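Local coordinates for protein PHOX (Pseudomonas fluorescens, PDB 4A9V) that probably hydrolyses phosphate monoesters as an alkaline phosphatase, using a mu-oxo-diiron and calcium cofactor held in a beta-propeller, at residues A362-A365 against E366-H370. Sequence-based numbering, arbitrary orientation.
Sequences ADQA and EVLIH. With EDO (1,2-ethanediol), chain H.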
ATOM      1  N   ALA A 362     -15.886   6.556  24.241  1.00 15.19           N
ATOM      2  CA  ALA A 362     -15.859   7.515  25.340  1.00 16.36           C
ATOM      3  C   ALA A 362     -15.541   8.926  24.856  1.00 14.96           C
ATOM      4  O   ALA A 362     -15.878   9.913  25.511  1.00 17.14           O
ATOM      5  CB  ALA A 362     -14.847   7.081  26.388  1.00 19.79           C
ATOM      6  N   ASP A 363     -14.772   9.008  23.778  1.00 12.42           N
ATOM      7  CA  ASP A 363     -14.189  10.265  23.336  1.00 12.86           C
ATOM      8  C   ASP A 363     -13.680  10.095  21.907  1.00 10.86           C
ATOM      9  O   ASP A 363     -13.776   9.009  21.338  1.00 11.41           O
ATOM     10  CB  ASP A 363     -13.053  10.687  24.275  1.00 13.78           C
ATOM     11  CG  ASP A 363     -12.017   9.595  24.467  1.00 14.83           C
ATOM     12  OD1 ASP A 363     -11.724   8.868  23.502  1.00 14.79           O
ATOM     13  OD2 ASP A 363     -11.498   9.452  25.592  1.00 19.45           O
ATOM     14  N   GLN A 364     -13.190  11.176  21.312  1.00 11.57           N
ATOM     15  CA  GLN A 364     -12.784  11.148  19.918  1.00 10.42           C
ATOM     16  C   GLN A 364     -11.548  10.275  19.714  1.00 10.48           C
ATOM     17  O   GLN A 364     -11.426   9.615  18.688  1.00 10.17           O
ATOM     18  CB  GLN A 364     -12.532  12.568  19.409  1.00 12.20           C
ATOM     19  CG  GLN A 364     -12.098  12.635  17.951  1.00 11.25           C
ATOM     20  CD  GLN A 364     -13.139  12.108  16.982  1.00 11.17           C
ATOM     21  OE1 GLN A 364     -14.282  11.840  17.350  1.00 13.89           O
ATOM     22  NE2 GLN A 364     -12.759  12.017  15.713  1.00 11.64           N
ATOM     23  N   ALA A 365     -10.673  10.191  20.710  1.00 10.93           N
ATOM     24  CA  ALA A 365      -9.524   9.296  20.598  1.00 10.46           C
ATOM     25  C   ALA A 365      -9.971   7.864  20.336  1.00  9.91           C
ATOM     26  O   ALA A 365      -9.407   7.172  19.485  1.00  9.50           O
ATOM     27  CB  ALA A 365      -8.675   9.364  21.853  1.00 10.84           C
ATOM     28  N   GLU A 366     -10.976   7.408  21.074  1.00  9.93           N
ATOM     29  CA  GLU A 366     -11.479   6.050  20.887  1.00 10.44           C
ATOM     30  C   GLU A 366     -12.135   5.830  19.530  1.00  9.23           C
ATOM     31  O   GLU A 366     -12.033   4.751  18.957  1.00  9.75           O
ATOM     32  CB  GLU A 366     -12.446   5.688  22.013  1.00 11.42           C
ATOM     33  CG  GLU A 366     -11.754   5.604  23.361  1.00 15.60           C
ATOM     34  CD  GLU A 366     -12.600   4.974  24.453  1.00 20.14           C
ATOM     35  OE1 GLU A 366     -13.754   4.567  24.192  1.00 17.69           O
ATOM     36  OE2 GLU A 366     -12.058   4.787  25.562  1.00 24.53           O
ATOM     37  N   VAL A 367     -12.804   6.854  19.013  1.00  9.33           N
ATOM     38  CA  VAL A 367     -13.344   6.802  17.662  1.00  9.11           C
ATOM     39  C   VAL A 367     -12.240   6.498  16.653  1.00  9.24           C
ATOM     40  O   VAL A 367     -12.429   5.698  15.736  1.00 10.21           O
ATOM     41  CB  VAL A 367     -14.073   8.114  17.304  1.00  9.55           C
ATOM     42  CG1 VAL A 367     -14.543   8.091  15.859  1.00 10.26           C
ATOM     43  CG2 VAL A 367     -15.248   8.339  18.247  1.00 11.01           C
ATOM     44  N   LEU A 368     -11.088   7.133  16.822  1.00  8.23           N
ATOM     45  CA  LEU A 368      -9.983   6.973  15.879  1.00  7.91           C
ATOM     46  C   LEU A 368      -9.257   5.636  16.063  1.00  7.39           C
ATOM     47  O   LEU A 368      -8.972   4.934  15.091  1.00  7.47           O
ATOM     48  CB  LEU A 368      -9.006   8.139  16.033  1.00  7.78           C
ATOM     49  CG  LEU A 368      -9.600   9.506  15.683  1.00  9.16           C
ATOM     50  CD1 LEU A 368      -8.688  10.611  16.185  1.00 10.89           C
ATOM     51  CD2 LEU A 368      -9.853   9.622  14.192  1.00 10.00           C
ATOM     52  N   ILE A 369      -8.992   5.260  17.310  1.00  7.58           N
ATOM     53  CA  ILE A 369      -8.323   3.997  17.607  1.00  7.68           C
ATOM     54  C   ILE A 369      -9.185   2.826  17.122  1.00  7.79           C
ATOM     55  O   ILE A 369      -8.668   1.815  16.648  1.00  8.10           O
ATOM     56  CB  ILE A 369      -8.014   3.894  19.116  1.00  7.94           C
ATOM     57  CG1 ILE A 369      -7.042   4.999  19.546  1.00  8.87           C
ATOM     58  CG2 ILE A 369      -7.447   2.526  19.461  1.00  8.65           C
ATOM     59  CD1 ILE A 369      -6.980   5.212  21.045  1.00  9.71           C
ATOM     60  N   HIS A 370     -10.500   2.985  17.246  1.00  7.58           N
ATOM     61  CA  HIS A 370     -11.467   1.968  16.848  1.00  8.09           C
ATOM     62  C   HIS A 370     -12.303   2.437  15.686  1.00  7.63           C
ATOM     63  O   HIS A 370     -13.507   2.181  15.615  1.00  8.55           O
ATOM     64  CB  HIS A 370     -12.340   1.596  18.038  1.00  8.86           C
ATOM     65  CG  HIS A 370     -11.565   0.964  19.155  1.00  9.51           C
ATOM     66  ND1 HIS A 370     -11.959   1.015  20.442  1.00 13.01           N
ATOM     67  CD2 HIS A 370     -10.396   0.211  19.132  1.00 10.94           C
ATOM     68  CE1 HIS A 370     -11.077   0.342  21.204  1.00 14.81           C
ATOM     69  NE2 HIS A 370     -10.116  -0.141  20.401  1.00 12.45           N
TER
HETATM   70  C1  EDO H 901      -9.172  15.865  14.520  1.00 13.33           C
HETATM   71  O1  EDO H 901      -9.433  17.283  14.522  1.00 12.33           O
HETATM   72  C2  EDO H 901     -10.382  15.123  15.078  1.00 13.49           C
HETATM   73  O2  EDO H 901     -10.176  13.702  15.062  1.00 13.54           O
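A chi1 of 53° tucks the Asp363 carboxylate back against its own main chain and places OD1 by the N-H of Glu366, while Glu366 (chi1 -66°), its chain running out nearly straight, carries its carboxylate back to the backbone N of Ala362. The two side chains run past each other at roughly a right angle. OD1 of Asp363 takes the N-H of Glu366 at 2.9 Å, met nearly along its C-O axis, and also lies 3.3 Å from Glu366 CG. OE1 of Glu366 receives the N-H of Ala362, the residue preceding the N-cap, at 2.9 Å; that bond is almost straight (170°) but comes in from above the carboxylate plane, with the CB of Ala362 against the same oxygen. If both carboxylates are ionised, their like charges lie near each other, OD1 of Asp363 and OE2 of Glu366 being 4.6 Å apart; the hydrogen bond between His158 and Asp363 OD2 may offset this.

On another flank, Gln364 bends at chi2, bringing OE1 to 3.7 Å from both CB and CG2 of Val367. The amide is held at both ends by the backbones of His350 and Leu348, and NE2 also donates to O2 of an ethanediol, probably picked up from the crystallisation liquor, at 3.2 Å. One turn further on, Ile369 N bonds to Ala365 O at 2.9 Å, a regular helical link. Through its bond to Glu366 N, Asp363 is the N-cap of the short helix 364-369, at the periphery of the beta-propeller, away from the metal cofactor.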